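Local atomic coordinates of thioesterase (Streptomyces sp. WAC02707, PDB entry 6VAP), a protein that probably hydrolyses the thioesters of stalled acyl groups on the carrier proteins of the borrelidin polyketide synthase, as a type II, editing thioesterase. Residues A[142-150]-A[167-178]; A[191-202]-A[218-229]. One frame throughout, in Å; residues are numbered along the deposited sequence.

Contact 1 and contact 2 belong to different layers of one alpha/beta-hydrolase domain. Contact 1 pairs helix 143-149 with residues 167-178 of helix 167-182, at the surface, in the insertion that probably forms the lid; contact 2 pairs strands 196-201 and 223-228 at one border of the central sheet. They follow each other in the chain, helix 167-182 leading on to strand 196-201, yet their centres are 31 Å apart and their nearest atoms about 15 Å. The probable catalytic triad of Ser98, Asp204 and His232 relates them: Tyr178 of contact 1 comes near it without touching, while the strands of contact 2 run on to Asp204 and His232.

Contact 1: A[142-150]-A[167-178]; sequences SDEELVAEL and VRMALPAIRGDY
The guanidinium of Arg175 carries CD2 of Leu146 on one face, the methyl 3.1 Å above the plane and offset toward the rim, while the Asp143 carboxylate and a water meet its edge. This lies between two helices crossing at 84°, in the insertion after strand 120-124, which probably forms the lid over the active site, as in related alpha/beta-hydrolases. Asp143 forms a salt-bridge network with two arginines: Arg175 NH2 gives OD1 a weak bond of 3.4 Å, and Arg168 NH2 gives OD2 another weak one of 3.1 Å, its guanidinium edge-on and its plane 85° from the carboxylate. The Arg168 side chain is poorly ordered. The water takes a bond from Arg175 NE at 3.0 Å. Arg175 suits its place because its stem is long and mostly extended, bending at chi3, so that NH1 can also bond the carbonyls of His139 and Leu141 and tie helix 167-182 to the loop that leads into helix 143-149. Next to the charged group runs an apolar seam. A chi1 of -173° swings the Leu146 branch away from its N, and it meets Leu171 tip to tip, CD2 to CG 3.7 Å; Val147 crosses Leu171 at about a right angle, CG1 to CD1 3.6 Å. Leu150 forks at the far end: CD1 touches Ile174 CG2 at 3.9 Å, and CD2 approaches Tyr178 CE2 at 4.0 Å.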
loop_
_atom_site.group_PDB
_atom_site.type_symbol
_atom_site.label_atom_id
_atom_site.label_comp_id
_atom_site.label_asym_id
_atom_site.label_seq_id
_atom_site.Cartn_x
_atom_site.Cartn_y
_atom_site.Cartn_z
ATOM N N SER A 142 -24.144 6.112 7.214
ATOM C CA SER A 142 -24.981 6.691 6.180
ATOM C C SER A 142 -24.145 7.580 5.265
ATOM O O SER A 142 -23.035 8.001 5.605
ATOM C CB SER A 142 -26.106 7.519 6.802
ATOM O OG SER A 142 -25.665 8.828 7.099
ATOM N N ASP A 143 -24.693 7.862 4.081
ATOM C CA ASP A 143 -23.995 8.730 3.140
ATOM C C ASP A 143 -23.560 10.028 3.815
ATOM O O ASP A 143 -22.410 10.462 3.682
ATOM C CB ASP A 143 -24.889 9.021 1.934
ATOM C CG ASP A 143 -24.619 8.093 0.759
ATOM O OD1 ASP A 143 -23.476 7.614 0.606
ATOM O OD2 ASP A 143 -25.560 7.844 -0.026
ATOM N N GLU A 144 -24.479 10.612 4.565
ATOM C CA GLU A 144 -24.299 11.899 5.261
ATOM C C GLU A 144 -23.312 11.739 6.414
ATOM O O GLU A 144 -22.471 12.604 6.571
ATOM C CB GLU A 144 -25.673 12.409 5.692
ATOM C CG GLU A 144 -25.959 13.823 5.243
ATOM C CD GLU A 144 -25.556 14.104 3.812
ATOM O OE1 GLU A 144 -26.072 13.388 2.944
ATOM O OE2 GLU A 144 -24.686 14.999 3.585
ATOM N N GLU A 145 -23.448 10.682 7.205
ATOM C CA GLU A 145 -22.540 10.428 8.313
ATOM C C GLU A 145 -21.166 10.036 7.796
ATOM O O GLU A 145 -20.161 10.241 8.486
ATOM C CB GLU A 145 -23.111 9.339 9.222
ATOM C CG GLU A 145 -24.327 9.785 10.029
ATOM C CD GLU A 145 -24.870 8.681 10.924
ATOM O OE1 GLU A 145 -25.983 8.854 11.474
ATOM O OE2 GLU A 145 -24.187 7.638 11.074
ATOM N N LEU A 146 -21.112 9.469 6.589
ATOM C CA LEU A 146 -19.836 9.101 5.988
ATOM C C LEU A 146 -19.015 10.336 5.675
ATOM O O LEU A 146 -17.859 10.450 6.100
ATOM C CB LEU A 146 -20.083 8.286 4.714
ATOM C CG LEU A 146 -18.883 7.655 4.017
ATOM C CD1 LEU A 146 -17.862 7.120 4.984
ATOM C CD2 LEU A 146 -19.362 6.531 3.101
ATOM N N VAL A 147 -19.572 11.245 4.877
ATOM C CA VAL A 147 -18.841 12.438 4.471
ATOM C C VAL A 147 -18.425 13.250 5.691
ATOM O O VAL A 147 -17.318 13.795 5.750
ATOM C CB VAL A 147 -19.691 13.270 3.490
ATOM C CG1 VAL A 147 -20.071 12.423 2.283
ATOM C CG2 VAL A 147 -20.926 13.781 4.180
ATOM N N ALA A 148 -19.304 13.322 6.695
ATOM C CA ALA A 148 -18.985 14.072 7.902
ATOM C C ALA A 148 -17.753 13.497 8.587
ATOM O O ALA A 148 -16.826 14.230 8.944
ATOM C CB ALA A 148 -20.180 14.064 8.854
ATOM N N GLU A 149 -17.729 12.183 8.790
ATOM C CA GLU A 149 -16.576 11.564 9.431
ATOM C C GLU A 149 -15.323 11.658 8.573
ATOM O O GLU A 149 -14.212 11.485 9.088
ATOM C CB GLU A 149 -16.873 10.098 9.755
ATOM C CG GLU A 149 -17.076 9.829 11.242
ATOM C CD GLU A 149 -15.784 9.440 11.951
ATOM O OE1 GLU A 149 -14.742 9.311 11.271
ATOM O OE2 GLU A 149 -15.819 9.264 13.190
ATOM N N LEU A 150 -15.468 11.926 7.276
ATOM C CA LEU A 150 -14.315 12.137 6.407
ATOM C C LEU A 150 -13.843 13.588 6.473
ATOM O O LEU A 150 -13.687 14.263 5.463
ATOM C CB LEU A 150 -14.660 11.745 4.972
ATOM C CG LEU A 150 -14.906 10.269 4.678
ATOM C CD1 LEU A 150 -15.410 10.080 3.250
ATOM C CD2 LEU A 150 -13.648 9.437 4.926
ATOM N N VAL A 167 -17.936 14.382 -4.068
ATOM C CA VAL A 167 -17.722 13.426 -2.984
ATOM C C VAL A 167 -18.711 12.292 -3.107
ATOM O O VAL A 167 -18.391 11.155 -2.773
ATOM C CB VAL A 167 -17.849 14.147 -1.627
ATOM C CG1 VAL A 167 -16.980 15.414 -1.595
ATOM C CG2 VAL A 167 -19.311 14.490 -1.326
ATOM N N ARG A 168 -19.924 12.571 -3.600
ATOM C CA ARG A 168 -20.903 11.504 -3.792
ATOM C C ARG A 168 -20.504 10.599 -4.950
ATOM O O ARG A 168 -20.716 9.383 -4.894
ATOM C CB ARG A 168 -22.290 12.099 -4.030
ATOM C CG ARG A 168 -22.643 13.234 -3.077
ATOM C CD ARG A 168 -24.142 13.280 -2.788
ATOM N NE ARG A 168 -24.608 12.054 -2.142
ATOM C CZ ARG A 168 -25.760 11.447 -2.414
ATOM N NH1 ARG A 168 -26.589 11.948 -3.321
ATOM N NH2 ARG A 168 -26.083 10.332 -1.771
ATOM N N MET A 169 -19.931 11.177 -6.007
ATOM C CA MET A 169 -19.352 10.365 -7.072
ATOM C C MET A 169 -18.241 9.468 -6.543
ATOM O O MET A 169 -18.075 8.339 -7.017
ATOM C CB MET A 169 -18.810 11.268 -8.181
ATOM C CG MET A 169 -19.567 11.170 -9.492
ATOM S SD MET A 169 -18.720 12.078 -10.804
ATOM C CE MET A 169 -18.849 13.747 -10.220
ATOM N N ALA A 170 -17.480 9.942 -5.558
ATOM C CA ALA A 170 -16.355 9.192 -5.014
ATOM C C ALA A 170 -16.731 8.368 -3.790
ATOM O O ALA A 170 -15.989 7.445 -3.425
ATOM C CB ALA A 170 -15.224 10.154 -4.648
ATOM N N LEU A 171 -17.866 8.665 -3.155
ATOM C CA LEU A 171 -18.196 7.988 -1.905
ATOM C C LEU A 171 -18.305 6.482 -2.064
ATOM O O LEU A 171 -17.769 5.753 -1.213
ATOM C CB LEU A 171 -19.488 8.570 -1.333
ATOM C CG LEU A 171 -19.504 8.756 0.187
ATOM C CD1 LEU A 171 -18.415 9.709 0.651
ATOM C CD2 LEU A 171 -20.874 9.251 0.638
ATOM N N PRO A 172 -18.971 5.954 -3.091
ATOM C CA PRO A 172 -19.026 4.489 -3.231
ATOM C C PRO A 172 -17.657 3.843 -3.226
ATOM O O PRO A 172 -17.494 2.756 -2.658
ATOM C CB PRO A 172 -19.754 4.290 -4.573
ATOM C CG PRO A 172 -20.569 5.531 -4.752
ATOM C CD PRO A 172 -19.780 6.647 -4.113
ATOM N N ALA A 173 -16.665 4.483 -3.850
ATOM C CA ALA A 173 -15.315 3.930 -3.852
ATOM C C ALA A 173 -14.654 4.061 -2.482
ATOM O O ALA A 173 -13.957 3.139 -2.036
ATOM C CB ALA A 173 -14.467 4.623 -4.916
ATOM N N ILE A 174 -14.874 5.184 -1.794
ATOM C CA ILE A 174 -14.319 5.345 -0.451
ATOM C C ILE A 174 -14.941 4.337 0.509
ATOM O O ILE A 174 -14.244 3.688 1.290
ATOM C CB ILE A 174 -14.528 6.787 0.038
ATOM C CG1 ILE A 174 -13.828 7.783 -0.926
ATOM C CG2 ILE A 174 -14.027 6.953 1.465
ATOM C CD1 ILE A 174 -14.210 9.215 -0.691
ATOM N N ARG A 175 -16.257 4.165 0.446
ATOM C CA ARG A 175 -16.923 3.209 1.323
ATOM C C ARG A 175 -16.403 1.806 1.068
ATOM O O ARG A 175 -16.048 1.099 2.007
ATOM C CB ARG A 175 -18.440 3.283 1.127
ATOM C CG ARG A 175 -19.238 2.403 2.092
ATOM C CD ARG A 175 -20.712 2.393 1.736
ATOM N NE ARG A 175 -21.332 3.718 1.864
ATOM C CZ ARG A 175 -21.690 4.277 3.021
ATOM N NH1 ARG A 175 -21.485 3.639 4.173
ATOM N NH2 ARG A 175 -22.261 5.480 3.028
ATOM N N GLY A 176 -16.352 1.387 -0.201
ATOM C CA GLY A 176 -15.787 0.085 -0.534
ATOM C C GLY A 176 -14.364 -0.103 -0.038
ATOM O O GLY A 176 -14.006 -1.179 0.439
ATOM N N ASP A 177 -13.523 0.928 -0.169
ATOM C CA ASP A 177 -12.149 0.853 0.330
ATOM C C ASP A 177 -12.133 0.681 1.845
ATOM O O ASP A 177 -11.395 -0.146 2.394
ATOM C CB ASP A 177 -11.383 2.130 -0.051
ATOM C CG ASP A 177 -10.930 2.160 -1.497
ATOM O OD1 ASP A 177 -11.082 1.151 -2.197
ATOM O OD2 ASP A 177 -10.430 3.230 -1.930
ATOM N N TYR A 178 -12.907 1.502 2.543
ATOM C CA TYR A 178 -12.989 1.354 3.990
ATOM C C TYR A 178 -13.530 -0.015 4.372
ATOM O O TYR A 178 -13.022 -0.656 5.304
ATOM C CB TYR A 178 -13.840 2.479 4.574
ATOM C CG TYR A 178 -12.992 3.686 4.982
ATOM C CD1 TYR A 178 -12.407 3.772 6.247
ATOM C CD2 TYR A 178 -12.785 4.729 4.100
ATOM C CE1 TYR A 178 -11.640 4.870 6.614
ATOM C CE2 TYR A 178 -12.012 5.835 4.453
ATOM C CZ TYR A 178 -11.451 5.899 5.708
ATOM O OH TYR A 178 -10.695 6.996 6.056
HETATM O O HOH W 1 -21.746 5.064 -0.782
#

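Contact 2: A[191-202]-A[218-229]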
loop_
_atom_site.group_PDB
_atom_site.type_symbol
_atom_site.label_atom_id
_atom_site.label_comp_id
_atom_site.label_asym_id
_atom_site.label_seq_id
_atom_site.Cartn_x
_atom_site.Cartn_y
_atom_site.Cartn_z
ATOM N N LYS A 191 5.060 -17.698 6.936
ATOM C CA LYS A 191 5.669 -16.386 7.108
ATOM C C LYS A 191 6.330 -15.915 5.814
ATOM O O LYS A 191 6.744 -16.713 4.977
ATOM C CB LYS A 191 6.727 -16.418 8.220
ATOM C CG LYS A 191 6.141 -16.369 9.639
ATOM C CD LYS A 191 7.278 -16.189 10.659
ATOM C CE LYS A 191 6.768 -16.275 12.069
ATOM N NZ LYS A 191 7.874 -16.112 13.066
ATOM N N LEU A 192 6.476 -14.602 5.665
ATOM C CA LEU A 192 7.282 -14.095 4.558
ATOM C C LEU A 192 8.777 -14.350 4.817
ATOM O O LEU A 192 9.208 -14.658 5.927
ATOM C CB LEU A 192 6.996 -12.605 4.339
ATOM C CG LEU A 192 5.558 -12.252 3.949
ATOM C CD1 LEU A 192 5.342 -10.741 4.039
ATOM C CD2 LEU A 192 5.190 -12.735 2.555
ATOM N N ARG A 193 9.636 -14.242 3.832
ATOM C CA ARG A 193 11.102 -14.246 4.020
ATOM C C ARG A 193 11.689 -12.901 3.597
ATOM O O ARG A 193 12.798 -12.610 3.955
ATOM C CB ARG A 193 11.740 -15.379 3.216
ATOM C CG ARG A 193 11.233 -16.758 3.604
ATOM C CD ARG A 193 11.667 -17.830 2.627
ATOM N NE ARG A 193 10.495 -18.437 2.021
ATOM C CZ ARG A 193 9.911 -17.976 0.929
ATOM N NH1 ARG A 193 10.454 -16.958 0.283
ATOM N NH2 ARG A 193 8.823 -18.558 0.472
ATOM N N CYS A 194 10.959 -12.102 2.851
ATOM C CA CYS A 194 11.477 -10.818 2.372
ATOM C C CYS A 194 11.568 -9.877 3.545
ATOM O O CYS A 194 10.781 -9.936 4.410
ATOM C CB CYS A 194 10.538 -10.086 1.436
ATOM S SG CYS A 194 8.977 -9.673 2.233
ATOM N N PRO A 195 12.598 -8.801 3.710
ATOM C CA PRO A 195 12.634 -7.744 4.728
ATOM C C PRO A 195 11.313 -6.995 4.805
ATOM O O PRO A 195 10.632 -6.764 3.811
ATOM C CB PRO A 195 13.766 -6.830 4.253
ATOM C CG PRO A 195 14.626 -7.702 3.375
ATOM C CD PRO A 195 13.680 -8.662 2.720
ATOM N N ILE A 196 10.933 -6.634 6.012
ATOM C CA ILE A 196 9.765 -5.809 6.242
ATOM C C ILE A 196 10.224 -4.556 6.962
ATOM O O ILE A 196 10.944 -4.625 7.963
ATOM C CB ILE A 196 8.694 -6.539 7.063
ATOM C CG1 ILE A 196 8.034 -7.636 6.229
ATOM C CG2 ILE A 196 7.577 -5.500 7.500
ATOM C CD1 ILE A 196 6.938 -8.409 6.936
ATOM N N HIS A 197 9.867 -3.406 6.417
ATOM C CA HIS A 197 10.186 -2.123 7.024
ATOM C C HIS A 197 8.865 -1.436 7.318
ATOM O O HIS A 197 8.107 -1.110 6.402
ATOM C CB HIS A 197 11.074 -1.243 6.133
ATOM C CG HIS A 197 11.658 -0.059 6.857
ATOM N ND1 HIS A 197 12.837 0.544 6.475
ATOM C CD2 HIS A 197 11.228 0.633 7.945
ATOM C CE1 HIS A 197 13.108 1.549 7.290
ATOM N NE2 HIS A 197 12.143 1.632 8.187
ATOM N N ALA A 198 8.589 -1.208 8.586
ATOM C CA ALA A 198 7.339 -0.613 9.002
ATOM C C ALA A 198 7.578 0.855 9.311
ATOM O O ALA A 198 8.630 1.234 9.837
ATOM C CB ALA A 198 6.811 -1.343 10.220
ATOM N N LEU A 199 6.593 1.681 8.992
ATOM C CA LEU A 199 6.684 3.124 9.168
ATOM C C LEU A 199 5.389 3.610 9.802
ATOM O O LEU A 199 4.298 3.268 9.329
ATOM C CB LEU A 199 6.921 3.832 7.836
ATOM C CG LEU A 199 7.968 3.192 6.932
ATOM C CD1 LEU A 199 7.864 3.805 5.567
ATOM C CD2 LEU A 199 9.386 3.357 7.470
ATOM N N THR A 200 5.498 4.376 10.887
ATOM C CA THR A 200 4.309 4.750 11.636
ATOM C C THR A 200 4.486 6.155 12.205
ATOM O O THR A 200 5.601 6.641 12.371
ATOM C CB THR A 200 4.018 3.694 12.728
ATOM O OG1 THR A 200 2.704 3.907 13.266
ATOM C CG2 THR A 200 5.072 3.755 13.842
ATOM N N GLY A 201 3.372 6.807 12.486
ATOM C CA GLY A 201 3.386 8.068 13.182
ATOM C C GLY A 201 3.245 7.863 14.677
ATOM O O GLY A 201 2.589 6.956 15.129
ATOM N N ASP A 202 3.870 8.735 15.454
ATOM C CA ASP A 202 3.875 8.597 16.908
ATOM C C ASP A 202 2.581 9.082 17.553
ATOM O O ASP A 202 2.418 8.936 18.774
ATOM C CB ASP A 202 5.074 9.343 17.514
ATOM C CG ASP A 202 5.018 10.849 17.290
ATOM O OD1 ASP A 202 4.118 11.346 16.588
ATOM O OD2 ASP A 202 5.921 11.538 17.792
ATOM N N HIS A 218 5.674 -11.463 10.965
ATOM C CA HIS A 218 5.172 -11.946 9.689
ATOM C C HIS A 218 6.256 -12.187 8.649
ATOM O O HIS A 218 5.942 -12.517 7.498
ATOM C CB HIS A 218 4.152 -10.966 9.136
ATOM C CG HIS A 218 2.887 -10.900 9.934
ATOM N ND1 HIS A 218 1.796 -11.689 9.654
ATOM C CD2 HIS A 218 2.543 -10.182 11.030
ATOM C CE1 HIS A 218 0.823 -11.427 10.503
ATOM N NE2 HIS A 218 1.258 -10.534 11.368
ATOM N N THR A 219 7.517 -12.088 9.031
ATOM C CA THR A 219 8.603 -12.410 8.130
ATOM C C THR A 219 9.734 -13.015 8.943
ATOM O O THR A 219 9.964 -12.609 10.087
ATOM C CB THR A 219 9.120 -11.179 7.377
ATOM O OG1 THR A 219 10.133 -11.598 6.444
ATOM C CG2 THR A 219 9.781 -10.196 8.332
ATOM N N ASP A 220 10.436 -13.981 8.343
ATOM C CA ASP A 220 11.688 -14.506 8.877
ATOM C C ASP A 220 12.904 -13.677 8.466
ATOM O O ASP A 220 14.003 -13.901 8.978
ATOM C CB ASP A 220 11.880 -15.955 8.425
ATOM C CG ASP A 220 11.020 -16.925 9.210
ATOM O OD1 ASP A 220 11.060 -16.878 10.463
ATOM O OD2 ASP A 220 10.304 -17.741 8.579
ATOM N N GLY A 221 12.738 -12.739 7.549
ATOM C CA GLY A 221 13.791 -11.833 7.166
ATOM C C GLY A 221 13.939 -10.684 8.151
ATOM O O GLY A 221 13.306 -10.637 9.210
ATOM N N PRO A 222 14.812 -9.744 7.827
ATOM C CA PRO A 222 15.080 -8.641 8.760
ATOM C C PRO A 222 13.888 -7.706 8.875
ATOM O O PRO A 222 13.121 -7.519 7.927
ATOM C CB PRO A 222 16.287 -7.927 8.143
ATOM C CG PRO A 222 16.259 -8.291 6.685
ATOM C CD PRO A 222 15.588 -9.658 6.582
ATOM N N PHE A 223 13.731 -7.125 10.066
ATOM C CA PHE A 223 12.642 -6.205 10.352
ATOM C C PHE A 223 13.179 -4.885 10.897
ATOM O O PHE A 223 14.095 -4.846 11.722
ATOM C CB PHE A 223 11.658 -6.796 11.345
ATOM C CG PHE A 223 10.562 -5.831 11.738
ATOM C CD1 PHE A 223 9.522 -5.596 10.898
ATOM C CD2 PHE A 223 10.612 -5.149 12.936
ATOM C CE1 PHE A 223 8.488 -4.653 11.229
ATOM C CE2 PHE A 223 9.618 -4.224 13.287
ATOM C CZ PHE A 223 8.565 -3.996 12.447
ATOM N N THR A 224 12.602 -3.791 10.435
ATOM C CA THR A 224 12.971 -2.474 10.931
ATOM C C THR A 224 11.687 -1.671 11.073
ATOM O O THR A 224 10.761 -1.810 10.271
ATOM C CB THR A 224 13.984 -1.755 10.005
ATOM O OG1 THR A 224 13.478 -1.703 8.667
ATOM C CG2 THR A 224 15.326 -2.496 9.991
ATOM N N LEU A 225 11.616 -0.874 12.126
ATOM C CA LEU A 225 10.473 -0.019 12.385
ATOM C C LEU A 225 10.975 1.393 12.602
ATOM O O LEU A 225 11.855 1.616 13.442
ATOM C CB LEU A 225 9.709 -0.472 13.603
ATOM C CG LEU A 225 8.598 0.452 14.099
ATOM C CD1 LEU A 225 7.520 0.638 13.056
ATOM C CD2 LEU A 225 7.997 -0.094 15.395
ATOM N N ASP A 226 10.413 2.346 11.851
ATOM C CA ASP A 226 10.775 3.757 11.960
ATOM C C ASP A 226 9.527 4.533 12.343
ATOM O O ASP A 226 8.481 4.348 11.712
ATOM C CB ASP A 226 11.338 4.330 10.647
ATOM C CG ASP A 226 12.834 4.137 10.517
ATOM O OD1 ASP A 226 13.583 4.580 11.429
ATOM O OD2 ASP A 226 13.277 3.575 9.498
ATOM N N THR A 227 9.634 5.374 13.368
ATOM C CA THR A 227 8.535 6.189 13.862
ATOM C C THR A 227 8.791 7.637 13.477
ATOM O O THR A 227 9.927 8.126 13.542
ATOM C CB THR A 227 8.401 6.051 15.394
ATOM O OG1 THR A 227 8.316 4.643 15.709
ATOM C CG2 THR A 227 7.229 6.784 15.883
ATOM N N PHE A 228 7.720 8.332 13.133
ATOM C CA PHE A 228 7.783 9.720 12.705
ATOM C C PHE A 228 6.839 10.590 13.532
ATOM O O PHE A 228 5.783 10.128 14.000
ATOM C CB PHE A 228 7.416 9.833 11.231
ATOM C CG PHE A 228 8.261 8.973 10.331
ATOM C CD1 PHE A 228 7.999 7.617 10.217
ATOM C CD2 PHE A 228 9.344 9.533 9.601
ATOM C CE1 PHE A 228 8.822 6.809 9.375
ATOM C CE2 PHE A 228 10.083 8.782 8.761
ATOM C CZ PHE A 228 9.832 7.374 8.651
ATOM N N ALA A 229 7.234 11.852 13.731
ATOM C CA ALA A 229 6.369 12.804 14.425
ATOM C C ALA A 229 5.161 13.092 13.535
ATOM O O ALA A 229 5.274 13.772 12.513
ATOM C CB ALA A 229 7.136 14.078 14.784
HETATM O O HOH W 2 14.006 -4.085 7.189
#
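His197 and Asp226 join the two strands through their side chains: NE2 donates to OD2 at 2.6 Å through a bent N-H (131°), reaching the anti side of the carboxylate 26° out of its plane while the oxygen stays almost in the plane of the ring. The imidazole's other nitrogen, ND1, bonds His249 of helix 239-250, and Thr224 lies over one ring face, with OG1 3.0 Å above its centre. A histidine suits this buried position because both ring nitrogens find partners.

A second polar group lies just ahead of the strands, where the Thr219 hydroxyl donates to Cys194 O at 2.7 Å from above the carbonyl plane and accepts from Gly221 N in an ST turn. A chi1 of -176° places this hydroxyl opposite the Thr219 N, which turns it toward both.

The backbone bonds form a parallel ladder, from Ile196 N to Pro222 O (3.0 Å) through to Asp202 N and Phe228 O. Strands 196-201 and 223-228 are the two strands of a beta-alpha-beta unit, joined through helix 209-213, and strand 223-228 closes one edge of the alpha/beta-hydrolase sheet; strand 120-124 flanks strand 196-201 on its other side.

Apolar contacts dominate the Ile196 and Ala198 end of the face opposite His197. Ile196 CG2 lies at the edge of the Phe223 ring, and the small Ala198 accepts both Phe223 and Leu225, CB to Leu225 CD1 being 3.5 Å. On the His197 face, Leu199 CB touches Phe228 CE1 at 3.9 Å, and the Phe228 ring stacks in turn on Tyr234.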